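Local coordinates for choline/ethanolamine kinase family protein (Mesorhizobium loti, PDB 3DXQ) that probably phosphorylates ethanolamine or a related small amino alcohol, transferring a phosphate group to its hydroxyl, at residues 62-67 / 121-126; 112-117 / 207-212; 164-169 / 296-301; 170-175 / 203-208. One frame throughout, in Å; residues are numbered along the deposited sequence. Where two conformers were deposited one is given.

Contact 1: 62-67 / 121-126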
loop_
_atom_site.group_PDB
_atom_site.type_symbol
_atom_site.label_atom_id
_atom_site.label_comp_id
_atom_site.label_asym_id
_atom_site.label_seq_id
_atom_site.Cartn_x
_atom_site.Cartn_y
_atom_site.Cartn_z
ATOM N N ALA A 62 5.679 -11.940 2.780
ATOM C CA ALA A 62 6.942 -11.537 2.159
ATOM C C ALA A 62 7.634 -12.737 1.533
ATOM O O ALA A 62 8.192 -12.628 0.449
ATOM C CB ALA A 62 7.878 -10.849 3.168
ATOM N N ARG A 63 7.598 -13.883 2.204
ATOM C CA ARG A 63 8.238 -15.067 1.647
ATOM C C ARG A 63 7.584 -15.481 0.351
ATOM O O ARG A 63 8.262 -15.820 -0.597
ATOM C CB ARG A 63 8.245 -16.224 2.624
ATOM C CG ARG A 63 9.242 -16.059 3.758
ATOM C CD ARG A 63 9.676 -17.403 4.318
ATOM N NE ARG A 63 10.547 -17.254 5.485
ATOM C CZ ARG A 63 10.122 -17.024 6.726
ATOM N NH1 ARG A 63 8.820 -16.897 6.993
ATOM N NH2 ARG A 63 11.010 -16.900 7.709
ATOM N N GLU A 64 6.265 -15.404 0.298
ATOM C CA GLU A 64 5.529 -15.728 -0.925
ATOM C C GLU A 64 5.827 -14.706 -2.018
ATOM O O GLU A 64 6.083 -15.072 -3.175
ATOM C CB GLU A 64 4.025 -15.824 -0.637
ATOM C CG GLU A 64 3.627 -17.091 0.135
ATOM C CD GLU A 64 3.644 -18.344 -0.731
ATOM O OE1 GLU A 64 2.678 -18.546 -1.497
ATOM O OE2 GLU A 64 4.607 -19.149 -0.630
ATOM N N ALA A 65 5.824 -13.427 -1.638
ATOM C CA ALA A 65 6.145 -12.348 -2.585
ATOM C C ALA A 65 7.552 -12.545 -3.140
ATOM O O ALA A 65 7.777 -12.359 -4.330
ATOM C CB ALA A 65 6.005 -10.995 -1.927
ATOM N N ALA A 66 8.481 -12.952 -2.281
ATOM C CA ALA A 66 9.857 -13.219 -2.691
ATOM C C ALA A 66 9.919 -14.364 -3.702
ATOM O O ALA A 66 10.617 -14.270 -4.710
ATOM C CB ALA A 66 10.712 -13.536 -1.479
ATOM N N LYS A 67 9.174 -15.432 -3.407
ATOM C CA LYS A 67 9.045 -16.588 -4.288
ATOM C C LYS A 67 8.487 -16.181 -5.645
ATOM O O LYS A 67 8.890 -16.728 -6.675
ATOM C CB LYS A 67 8.115 -17.652 -3.682
ATOM C CG LYS A 67 8.787 -18.744 -2.858
ATOM C CD LYS A 67 7.833 -19.944 -2.609
ATOM C CE LYS A 67 7.247 -20.552 -3.910
ATOM N NZ LYS A 67 6.505 -21.852 -3.686
ATOM N N GLY A 121 1.996 -17.507 -8.157
ATOM C CA GLY A 121 1.385 -18.559 -7.366
ATOM C C GLY A 121 1.351 -18.189 -5.894
ATOM O O GLY A 121 0.935 -19.003 -5.064
ATOM N N ALA A 122 1.793 -16.973 -5.572
ATOM C CA ALA A 122 1.737 -16.461 -4.211
ATOM C C ALA A 122 0.381 -16.767 -3.604
ATOM O O ALA A 122 -0.614 -16.581 -4.268
ATOM C CB ALA A 122 1.973 -14.954 -4.206
ATOM N N VAL A 123 0.364 -17.243 -2.353
ATOM C CA VAL A 123 -0.860 -17.485 -1.590
ATOM C C VAL A 123 -0.768 -16.743 -0.274
ATOM O O VAL A 123 0.107 -17.054 0.526
ATOM C CB VAL A 123 -1.049 -18.967 -1.241
ATOM C CG1 VAL A 123 -2.212 -19.128 -0.260
ATOM C CG2 VAL A 123 -1.273 -19.785 -2.510
ATOM N N PHE A 124 -1.652 -15.764 -0.059
ATOM C CA PHE A 124 -1.680 -14.993 1.190
ATOM C C PHE A 124 -2.823 -15.512 2.042
ATOM O O PHE A 124 -3.908 -15.746 1.532
ATOM C CB PHE A 124 -1.835 -13.482 0.955
ATOM C CG PHE A 124 -0.713 -12.834 0.153
ATOM C CD1 PHE A 124 0.555 -13.405 0.056
ATOM C CD2 PHE A 124 -0.926 -11.583 -0.436
ATOM C CE1 PHE A 124 1.583 -12.756 -0.654
ATOM C CE2 PHE A 124 0.073 -10.931 -1.135
ATOM C CZ PHE A 124 1.343 -11.521 -1.251
ATOM N N PRO A 125 -2.593 -15.670 3.357
ATOM C CA PRO A 125 -3.560 -16.344 4.232
ATOM C C PRO A 125 -4.815 -15.569 4.557
ATOM O O PRO A 125 -5.835 -16.174 4.851
ATOM C CB PRO A 125 -2.771 -16.543 5.529
ATOM C CG PRO A 125 -1.797 -15.440 5.539
ATOM C CD PRO A 125 -1.409 -15.207 4.113
ATOM N N PHE A 126 -4.745 -14.247 4.547
ATOM C CA PHE A 126 -5.891 -13.455 4.960
ATOM C C PHE A 126 -6.559 -12.743 3.802
ATOM O O PHE A 126 -5.947 -12.480 2.789
ATOM C CB PHE A 126 -5.477 -12.487 6.068
ATOM C CG PHE A 126 -4.899 -13.179 7.290
ATOM C CD1 PHE A 126 -5.489 -14.335 7.812
ATOM C CD2 PHE A 126 -3.781 -12.655 7.937
ATOM C CE1 PHE A 126 -4.955 -14.962 8.942
ATOM C CE2 PHE A 126 -3.248 -13.280 9.078
ATOM C CZ PHE A 126 -3.836 -14.425 9.574
#

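Contact 2: 112-117 / 207-212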
loop_
_atom_site.group_PDB
_atom_site.type_symbol
_atom_site.label_atom_id
_atom_site.label_comp_id
_atom_site.label_asym_id
_atom_site.label_seq_id
_atom_site.Cartn_x
_atom_site.Cartn_y
_atom_site.Cartn_z
ATOM N N GLU A 112 3.984 -3.586 -14.191
ATOM C CA GLU A 112 4.652 -4.867 -14.468
ATOM C C GLU A 112 4.890 -5.630 -13.172
ATOM O O GLU A 112 4.692 -6.846 -13.135
ATOM C CB GLU A 112 5.942 -4.648 -15.281
ATOM C CG GLU A 112 5.598 -4.341 -16.790
ATOM C CD GLU A 112 6.542 -3.355 -17.555
ATOM O OE1 GLU A 112 7.694 -3.075 -17.124
ATOM O OE2 GLU A 112 6.099 -2.853 -18.626
ATOM N N ALA A 113 5.240 -4.919 -12.096
ATOM C CA ALA A 113 5.468 -5.585 -10.806
ATOM C C ALA A 113 4.154 -6.172 -10.285
ATOM O O ALA A 113 4.115 -7.346 -9.872
ATOM C CB ALA A 113 6.067 -4.625 -9.783
ATOM N N PHE A 114 3.085 -5.372 -10.291
ATOM C CA PHE A 114 1.793 -5.891 -9.879
ATOM C C PHE A 114 1.411 -7.093 -10.739
ATOM O O PHE A 114 0.903 -8.105 -10.248
ATOM C CB PHE A 114 0.693 -4.834 -10.007
ATOM C CG PHE A 114 0.735 -3.764 -8.955
ATOM C CD1 PHE A 114 1.043 -4.060 -7.633
ATOM C CD2 PHE A 114 0.383 -2.469 -9.270
ATOM C CE1 PHE A 114 1.047 -3.051 -6.669
ATOM C CE2 PHE A 114 0.373 -1.468 -8.304
ATOM C CZ PHE A 114 0.699 -1.764 -7.008
ATOM N N ARG A 115 1.653 -6.978 -12.035
ATOM C CA ARG A 115 1.258 -8.025 -12.960
ATOM C C ARG A 115 1.912 -9.338 -12.604
ATOM O O ARG A 115 1.283 -10.388 -12.640
ATOM C CB ARG A 115 1.645 -7.638 -14.377
ATOM C CG ARG A 115 1.133 -8.566 -15.465
ATOM C CD ARG A 115 1.378 -7.895 -16.779
ATOM N NE ARG A 115 1.135 -8.731 -17.938
ATOM C CZ ARG A 115 1.382 -8.347 -19.185
ATOM N NH1 ARG A 115 1.863 -7.137 -19.440
ATOM N NH2 ARG A 115 1.152 -9.172 -20.187
ATOM N N LYS A 116 3.196 -9.257 -12.275
ATOM C CA LYS A 116 3.962 -10.412 -11.876
ATOM C C LYS A 116 3.408 -10.967 -10.578
ATOM O O LYS A 116 3.259 -12.195 -10.440
ATOM C CB LYS A 116 5.431 -10.045 -11.711
ATOM C CG LYS A 116 6.358 -11.259 -11.700
ATOM C CD LYS A 116 7.816 -10.807 -11.888
ATOM C CE LYS A 116 8.816 -11.911 -11.670
ATOM N NZ LYS A 116 10.145 -11.291 -11.510
ATOM N N LEU A 117 3.083 -10.057 -9.659
ATOM C CA LEU A 117 2.557 -10.432 -8.346
ATOM C C LEU A 117 1.245 -11.142 -8.454
ATOM O O LEU A 117 1.116 -12.266 -7.996
ATOM C CB LEU A 117 2.388 -9.205 -7.440
ATOM C CG LEU A 117 1.695 -9.425 -6.087
ATOM C CD1 LEU A 117 2.505 -10.417 -5.246
ATOM C CD2 LEU A 117 1.445 -8.103 -5.333
ATOM N N TRP A 207 -7.396 -3.032 -6.547
ATOM C CA TRP A 207 -7.259 -2.205 -5.356
ATOM C C TRP A 207 -5.829 -1.675 -5.295
ATOM O O TRP A 207 -5.609 -0.512 -4.941
ATOM C CB TRP A 207 -7.541 -2.978 -4.083
ATOM C CG TRP A 207 -7.005 -2.283 -2.907
ATOM C CD1 TRP A 207 -5.740 -2.388 -2.402
ATOM C CD2 TRP A 207 -7.698 -1.350 -2.078
ATOM N NE1 TRP A 207 -5.602 -1.573 -1.302
ATOM C CE2 TRP A 207 -6.793 -0.934 -1.072
ATOM C CE3 TRP A 207 -8.995 -0.839 -2.077
ATOM C CZ2 TRP A 207 -7.137 -0.026 -0.094
ATOM C CZ3 TRP A 207 -9.345 0.072 -1.097
ATOM C CH2 TRP A 207 -8.417 0.475 -0.119
ATOM N N ASP A 208 -4.870 -2.540 -5.627
ATOM C CA ASP A 208 -3.465 -2.174 -5.640
ATOM C C ASP A 208 -3.192 -1.030 -6.598
ATOM O O ASP A 208 -2.480 -0.067 -6.246
ATOM C CB ASP A 208 -2.584 -3.390 -6.021
ATOM C CG ASP A 208 -2.291 -4.316 -4.832
ATOM O OD1 ASP A 208 -2.688 -3.986 -3.678
ATOM O OD2 ASP A 208 -1.625 -5.361 -5.049
ATOM N N LEU A 209 -3.748 -1.140 -7.805
ATOM C CA LEU A 209 -3.598 -0.083 -8.824
ATOM C C LEU A 209 -4.211 1.217 -8.341
ATOM O O LEU A 209 -3.589 2.276 -8.448
ATOM C CB LEU A 209 -4.182 -0.489 -10.187
ATOM C CG LEU A 209 -3.246 -1.395 -11.013
ATOM C CD1 LEU A 209 -2.963 -2.754 -10.348
ATOM C CD2 LEU A 209 -3.767 -1.640 -12.420
ATOM N N GLY A 210 -5.408 1.138 -7.773
ATOM C CA GLY A 210 -6.076 2.359 -7.291
ATOM C C GLY A 210 -5.318 3.012 -6.145
ATOM O O GLY A 210 -5.203 4.246 -6.064
ATOM N N ASP A 211 -4.787 2.173 -5.261
ATOM C CA ASP A 211 -4.079 2.658 -4.084
ATOM C C ASP A 211 -2.797 3.378 -4.473
ATOM O O ASP A 211 -2.535 4.489 -4.008
ATOM C CB ASP A 211 -3.772 1.503 -3.147
ATOM C CG ASP A 211 -3.383 1.960 -1.735
ATOM O OD1 ASP A 211 -2.418 2.711 -1.542
ATOM O OD2 ASP A 211 -4.028 1.499 -0.789
ATOM N N LEU A 212 -2.007 2.760 -5.336
ATOM C CA LEU A 212 -0.785 3.390 -5.810
ATOM C C LEU A 212 -1.091 4.717 -6.464
ATOM O O LEU A 212 -0.415 5.704 -6.196
ATOM C CB LEU A 212 -0.075 2.481 -6.808
ATOM C CG LEU A 212 1.140 3.043 -7.520
ATOM C CD1 LEU A 212 2.047 3.751 -6.499
ATOM C CD2 LEU A 212 1.887 1.900 -8.257
#

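Contact 3: 164-169 / 296-301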
loop_
_atom_site.group_PDB
_atom_site.type_symbol
_atom_site.label_atom_id
_atom_site.label_comp_id
_atom_site.label_asym_id
_atom_site.label_seq_id
_atom_site.Cartn_x
_atom_site.Cartn_y
_atom_site.Cartn_z
ATOM N N SER A 164 -22.199 -1.367 -3.428
ATOM C CA SER A 164 -23.204 -2.095 -4.154
ATOM C C SER A 164 -22.785 -2.356 -5.599
ATOM O O SER A 164 -23.030 -3.445 -6.130
ATOM C CB SER A 164 -24.500 -1.337 -4.121
ATOM O OG SER A 164 -25.473 -2.163 -4.701
ATOM N N ALA A 165 -22.153 -1.362 -6.223
ATOM C CA ALA A 165 -21.669 -1.496 -7.585
ATOM C C ALA A 165 -20.584 -2.585 -7.667
ATOM O O ALA A 165 -20.529 -3.360 -8.619
ATOM C CB ALA A 165 -21.148 -0.156 -8.090
ATOM N N LEU A 166 -19.742 -2.653 -6.643
ATOM C CA LEU A 166 -18.696 -3.658 -6.574
ATOM C C LEU A 166 -19.250 -5.057 -6.300
ATOM O O LEU A 166 -18.622 -6.063 -6.681
ATOM C CB LEU A 166 -17.666 -3.289 -5.508
ATOM C CG LEU A 166 -16.793 -2.043 -5.721
ATOM C CD1 LEU A 166 -16.105 -1.697 -4.406
ATOM C CD2 LEU A 166 -15.750 -2.214 -6.840
ATOM N N ALA A 167 -20.404 -5.118 -5.635
ATOM C CA ALA A 167 -21.039 -6.388 -5.306
ATOM C C ALA A 167 -21.947 -6.859 -6.438
ATOM O O ALA A 167 -22.327 -8.025 -6.476
ATOM C CB ALA A 167 -21.807 -6.274 -4.011
ATOM N N ALA A 168 -22.272 -5.957 -7.364
ATOM C CA ALA A 168 -23.102 -6.296 -8.521
ATOM C C ALA A 168 -22.521 -7.398 -9.413
ATOM O O ALA A 168 -23.263 -7.990 -10.170
ATOM C CB ALA A 168 -23.400 -5.042 -9.365
ATOM N N HIS A 169 -21.221 -7.668 -9.336
ATOM C CA HIS A 169 -20.601 -8.700 -10.182
ATOM C C HIS A 169 -19.422 -9.379 -9.477
ATOM O O HIS A 169 -18.726 -8.760 -8.689
ATOM C CB HIS A 169 -20.085 -8.093 -11.498
ATOM C CG HIS A 169 -21.150 -7.493 -12.361
ATOM N ND1 HIS A 169 -21.893 -8.238 -13.252
ATOM C CD2 HIS A 169 -21.601 -6.223 -12.475
ATOM C CE1 HIS A 169 -22.770 -7.460 -13.863
ATOM N NE2 HIS A 169 -22.605 -6.228 -13.418
ATOM N N ALA A 296 -21.239 3.610 -12.866
ATOM C CA ALA A 296 -22.209 2.984 -13.767
ATOM C C ALA A 296 -21.562 1.903 -14.635
ATOM O O ALA A 296 -22.192 0.891 -14.917
ATOM C CB ALA A 296 -22.864 4.031 -14.622
ATOM N N ALA A 297 -20.311 2.123 -15.046
ATOM C CA ALA A 297 -19.539 1.135 -15.827
ATOM C C ALA A 297 -19.185 -0.098 -14.985
ATOM O O ALA A 297 -19.177 -1.222 -15.497
ATOM C CB ALA A 297 -18.290 1.774 -16.367
ATOM N N VAL A 298 -18.873 0.097 -13.702
ATOM C CA VAL A 298 -18.620 -1.047 -12.829
ATOM C C VAL A 298 -19.900 -1.820 -12.575
ATOM O O VAL A 298 -19.863 -3.063 -12.576
ATOM C CB VAL A 298 -17.986 -0.664 -11.478
ATOM C CG1 VAL A 298 -17.904 -1.864 -10.569
ATOM C CG2 VAL A 298 -16.588 -0.111 -11.688
ATOM N N ARG A 299 -21.016 -1.105 -12.379
ATOM C CA ARG A 299 -22.310 -1.744 -12.113
ATOM C C ARG A 299 -22.773 -2.569 -13.323
ATOM O O ARG A 299 -23.317 -3.669 -13.170
ATOM C CB ARG A 299 -23.389 -0.706 -11.714
ATOM C CG ARG A 299 -24.530 -1.316 -10.897
ATOM C CD ARG A 299 -25.568 -0.304 -10.426
ATOM N NE ARG A 299 -25.003 0.866 -9.745
ATOM C CZ ARG A 299 -24.793 0.980 -8.432
ATOM N NH1 ARG A 299 -25.081 -0.013 -7.596
ATOM N NH2 ARG A 299 -24.270 2.106 -7.951
HETATM N N MSE A 300 -22.513 -2.033 -14.511
HETATM C CA MSE A 300 -22.915 -2.664 -15.769
HETATM C C MSE A 300 -22.071 -3.880 -16.153
HETATM O O MSE A 300 -22.536 -4.758 -16.885
HETATM C CB MSE A 300 -22.861 -1.631 -16.899
HETATM C CG MSE A 300 -24.036 -0.684 -16.914
HETATM SE SE MSE A 300 -25.542 -1.533 -17.790
HETATM C CE MSE A 300 -24.888 -1.437 -19.652
ATOM N N GLY A 301 -20.835 -3.938 -15.659
ATOM C CA GLY A 301 -19.927 -5.029 -15.980
ATOM C C GLY A 301 -19.938 -5.355 -17.460
ATOM O O GLY A 301 -19.960 -6.497 -17.860
ATOM O OXT GLY A 301 -19.962 -4.493 -18.318
#

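Contact 4: 170-175 / 203-208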
loop_
_atom_site.group_PDB
_atom_site.type_symbol
_atom_site.label_atom_id
_atom_site.label_comp_id
_atom_site.label_asym_id
_atom_site.label_seq_id
_atom_site.Cartn_x
_atom_site.Cartn_y
_atom_site.Cartn_z
ATOM N N PRO A 170 -19.194 -10.662 -9.761
ATOM C CA PRO A 170 -18.030 -11.358 -9.215
ATOM C C PRO A 170 -16.760 -10.599 -9.566
ATOM O O PRO A 170 -16.600 -10.191 -10.718
ATOM C CB PRO A 170 -18.034 -12.695 -9.957
ATOM C CG PRO A 170 -19.439 -12.865 -10.428
ATOM C CD PRO A 170 -20.008 -11.523 -10.637
ATOM N N LEU A 171 -15.882 -10.383 -8.590
ATOM C CA LEU A 171 -14.621 -9.728 -8.843
ATOM C C LEU A 171 -13.519 -10.785 -8.731
ATOM O O LEU A 171 -13.642 -11.745 -7.971
ATOM C CB LEU A 171 -14.400 -8.622 -7.834
ATOM C CG LEU A 171 -15.490 -7.551 -7.818
ATOM C CD1 LEU A 171 -15.483 -6.819 -6.495
ATOM C CD2 LEU A 171 -15.310 -6.603 -8.993
ATOM N N PRO A 172 -12.444 -10.624 -9.497
ATOM C CA PRO A 172 -11.371 -11.571 -9.375
ATOM C C PRO A 172 -10.649 -11.356 -8.046
ATOM O O PRO A 172 -10.784 -10.280 -7.453
ATOM C CB PRO A 172 -10.462 -11.220 -10.552
ATOM C CG PRO A 172 -10.724 -9.761 -10.824
ATOM C CD PRO A 172 -12.164 -9.557 -10.475
ATOM N N LEU A 173 -9.921 -12.381 -7.601
ATOM C CA LEU A 173 -9.224 -12.382 -6.318
ATOM C C LEU A 173 -7.744 -12.719 -6.552
ATOM O O LEU A 173 -7.391 -13.728 -7.173
ATOM C CB LEU A 173 -9.853 -13.401 -5.368
ATOM C CG LEU A 173 -9.741 -13.094 -3.870
ATOM C CD1 LEU A 173 -10.648 -11.897 -3.457
ATOM C CD2 LEU A 173 -10.089 -14.322 -3.062
ATOM N N ALA A 174 -6.873 -11.843 -6.083
ATOM C CA ALA A 174 -5.462 -12.019 -6.297
ATOM C C ALA A 174 -4.694 -11.708 -5.014
ATOM O O ALA A 174 -5.195 -10.976 -4.136
ATOM C CB ALA A 174 -5.013 -11.096 -7.421
ATOM N N ALA A 175 -3.487 -12.274 -4.915
ATOM C CA ALA A 175 -2.547 -11.940 -3.846
ATOM C C ALA A 175 -2.083 -10.481 -3.984
ATOM O O ALA A 175 -1.224 -10.182 -4.789
ATOM C CB ALA A 175 -1.336 -12.883 -3.912
ATOM N N ASN A 203 -7.341 -10.035 -2.446
ATOM C CA ASN A 203 -8.106 -8.841 -2.708
ATOM C C ASN A 203 -8.406 -8.719 -4.207
ATOM O O ASN A 203 -7.926 -9.515 -5.030
ATOM C CB ASN A 203 -7.285 -7.634 -2.233
ATOM C CG ASN A 203 -8.121 -6.366 -2.050
ATOM O OD1 ASN A 203 -9.324 -6.355 -2.267
ATOM N ND2 ASN A 203 -7.462 -5.291 -1.649
ATOM N N ASP A 204 -9.242 -7.737 -4.548
ATOM C CA ASP A 204 -9.474 -7.350 -5.938
ATOM C C ASP A 204 -8.171 -6.716 -6.413
ATOM O O ASP A 204 -7.788 -5.677 -5.893
ATOM C CB ASP A 204 -10.601 -6.336 -5.990
ATOM C CG ASP A 204 -10.979 -5.934 -7.387
ATOM O OD1 ASP A 204 -10.217 -6.218 -8.337
ATOM O OD2 ASP A 204 -12.063 -5.303 -7.503
ATOM N N PRO A 205 -7.487 -7.337 -7.394
ATOM C CA PRO A 205 -6.206 -6.860 -7.865
ATOM C C PRO A 205 -6.170 -5.377 -8.166
ATOM O O PRO A 205 -5.127 -4.752 -7.989
ATOM C CB PRO A 205 -5.996 -7.657 -9.170
ATOM C CG PRO A 205 -7.305 -8.255 -9.494
ATOM C CD PRO A 205 -7.928 -8.502 -8.176
ATOM N N LEU A 206 -7.285 -4.816 -8.622
ATOM C CA LEU A 206 -7.331 -3.393 -8.954
ATOM C C LEU A 206 -7.326 -2.467 -7.745
ATOM O O LEU A 206 -7.256 -1.237 -7.894
ATOM C CB LEU A 206 -8.518 -3.078 -9.890
ATOM C CG LEU A 206 -8.464 -3.846 -11.203
ATOM C CD1 LEU A 206 -9.405 -3.261 -12.227
ATOM C CD2 LEU A 206 -7.019 -3.939 -11.746
ATOM N N TRP A 207 -7.396 -3.032 -6.547
ATOM C CA TRP A 207 -7.259 -2.205 -5.356
ATOM C C TRP A 207 -5.829 -1.675 -5.295
ATOM O O TRP A 207 -5.609 -0.512 -4.941
ATOM C CB TRP A 207 -7.541 -2.978 -4.083
ATOM C CG TRP A 207 -7.005 -2.283 -2.907
ATOM C CD1 TRP A 207 -5.740 -2.388 -2.402
ATOM C CD2 TRP A 207 -7.698 -1.350 -2.078
ATOM N NE1 TRP A 207 -5.602 -1.573 -1.302
ATOM C CE2 TRP A 207 -6.793 -0.934 -1.072
ATOM C CE3 TRP A 207 -8.995 -0.839 -2.077
ATOM C CZ2 TRP A 207 -7.137 -0.026 -0.094
ATOM C CZ3 TRP A 207 -9.345 0.072 -1.097
ATOM C CH2 TRP A 207 -8.417 0.475 -0.119
ATOM N N ASP A 208 -4.870 -2.540 -5.627
ATOM C CA ASP A 208 -3.465 -2.174 -5.640
ATOM C C ASP A 208 -3.192 -1.030 -6.598
ATOM O O ASP A 208 -2.480 -0.067 -6.246
ATOM C CB ASP A 208 -2.584 -3.390 -6.021
ATOM C CG ASP A 208 -2.291 -4.316 -4.832
ATOM O OD1 ASP A 208 -2.688 -3.986 -3.678
ATOM O OD2 ASP A 208 -1.625 -5.361 -5.049
#

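Contact 1: 62-67 / 121-126
Glu64 carries this contact, reaching from the last turns of helix 55-67 to the backbone of an irregular chain that runs past it. That helix belongs to the N-terminal lobe of a protein-kinase-like fold and probably corresponds to its C helix; residues 121-126 follow helix 106-118 of the helical lobe, so the contact joins the two lobes. CG of Glu64 lies anti to the carbonyl carbon (chi1 -73°), and a bend at chi2 folds the chain so that the carboxylate lies against Ala122 and Val123. There OE1 accepts the backbone N-H of Val123, with N to OE1 2.8 Å and an N-H...O angle of 154°. The bond uses the anti lone pair, the one turned away from the other oxygen. A glutamate suits the place because residues 121-126 form no regular strand, and a side chain supplies an acceptor to this amide. Its CB meets CE1 of Phe124 at 3.9 Å, in the plane of the ring, so the phenyl group presents an edge to the helix. The methyl of Ala122 comes within 4.2 Å of Glu64 CB. Ala65 is small and buried, its methyl packing on Trp197 and its N lying at the edge of the Phe124 ring. Phe124 further packs on Ala61 of helix 55-67 and, with Ala122, on Ala175 of strand 174-176; the loop is thus held between that helix and the short strand.

Contact 2: 112-117 / 207-212
Phe114 pushes its ring across to Asp208, Leu209 and Leu212, joining two nearly antiparallel helices in the larger, helical lobe of a protein-kinase-like fold. The local axes of 112-117 and 207-212 make an angle of 156° and approach no closer than 11.0 Å, a separation that a large aromatic side chain can fill.

The aromatic contact is a CH-pi interaction. Asp208 CB stands 3.9 Å from the centroid of the Phe114 ring, 19° off its normal and displaced toward the rim. The ring and the carboxylate planes are turned 28° apart, so the acid lies at a low tilt along the ring; OD2 is 3.9 Å from Phe114 CE1.

Apolar contacts complete the grip on Phe114. Leu209 CD1 approaches CD2 of the ring at 3.5 Å, the two side chains sliding past each other in opposite directions, and Leu212 CD2 reaches CE2 at 3.7 Å. Branched leucines suit these places because single methyls can touch the ring at different positions. Tyr230 and Pro180 also pack against Phe114.

The polar end of Asp208 is occupied by partners beyond the two helices. OD1 accepts from Cys178 N, and OD2 pairs with His177 N and His118 NE2. An aspartate here recalls the one in protein kinases that ties the corresponding helix to the catalytic loop, and His177 and Cys178 probably belong to that loop. Leu117 comes up to the same acid at about a right angle, with its CD2 4.1 Å from Asp208 OD2.

Contact 3: 164-169 / 296-301
Val298 and Arg299 pack the C-terminal end of helix 289-300 against the end of helix 152-167, in the helical lobe of a protein-kinase-like fold. Val298 sends CG1 to the backbone of Ala165, 3.6 Å from its O, and to Leu166 CD2 at 4.3 Å. A branched valine can turn one methyl to both residues; Leu166 and Val298 also both pack on Arg242 of helix 237-263. Arg299 takes part through both its side chain and its backbone carbonyl. Its chain is extended as far as a bend at chi3 (-51°), which folds the guanidinium back over Ala165: the alanine CB lies over one face, near the centre, 3.8 Å from CZ. Small side chains are apt under so flat a group. Ser164 lies at the guanidinium edge, while NH2 donates to Gly161 O, one turn before Ala165 in helix 152-167. The carbonyl O of Arg299 accepts from His169 NE2 at 2.7 Å. That acceptor lies in the imidazole plane, but NE2 stands above the carbonyl plane, and the N-H...O angle is a bent 136°. After Met300, a selenomethionine, the chain ends at Gly301. Its positive phi (45°) suits a residue without a side chain, and its CA sits over a face of the His169 ring, 4.1 Å from the centroid.

Contact 4: 170-175 / 203-208
Ala174 and Asn203 form an antiparallel hydrogen-bonded pair, the bridge that joins strands 174-176 and 201-203 in the helical lobe of the kinase-like fold. Ala174 N donates to Asn203 O at 2.8 Å, and Asn203 N answers to Ala174 O at 2.9 Å. The first bond is nearly straight (167°); the second is more bent. Asn203 O also receives a CA-H...O contact from Leu173, and Pro172 O takes one from Asp204 CA at 3.5 Å.

As the chain turns into helix 206-215, side chains serve its amides. Asn203 OD1 accepts Asp204 N at 2.7 Å, the donor standing above the amide plane. Asp204 OD1 receives Leu206 N in a capping bond at 3.3 Å, from above the carboxylate plane. The same carboxylate also salt-bridges Arg242 through OD1 and meets Tyr246 OH through OD2, while Leu171 packs its methyls against OD2. Pro205 has no N-H to satisfy, which suits the turn leading into the helix; its side chain crosses that of Pro172 at about a right angle, and its ring lies on the small Ala174 methyl.

Helix 237-263 meets Asp204 through Arg242 and Tyr246, and helix 106-118 brings His118 against both Ala174 and Pro205, while strand 174-176 leads into what is probably the catalytic loop.

How the contacts relate
Contacts 2 and 4 are the closest pair, their centres 10 Å apart, and share Trp207 and Asp208 at the start of helix 206-215; Leu117 CG of contact 2 also lies 3.3 Å from Ala175 O of contact 4. Contact 1 touches contact 4 where Phe124 CE2 meets Ala175 C at 3.6 Å, so Ala175 of strand 174-176 touches both the loop 121-126 and Leu117 of helix 106-118. That strand leads directly to His177 and Cys178, in what is probably the catalytic loop, and Asp208, common to contacts 2 and 4, hydrogen-bonds to both residues. Contact 3 is peripheral, its centre about 24 Å from the chain's centre, but its segment 164-169 runs straight into 170-175, and contact 4 is nested in the loop it closes.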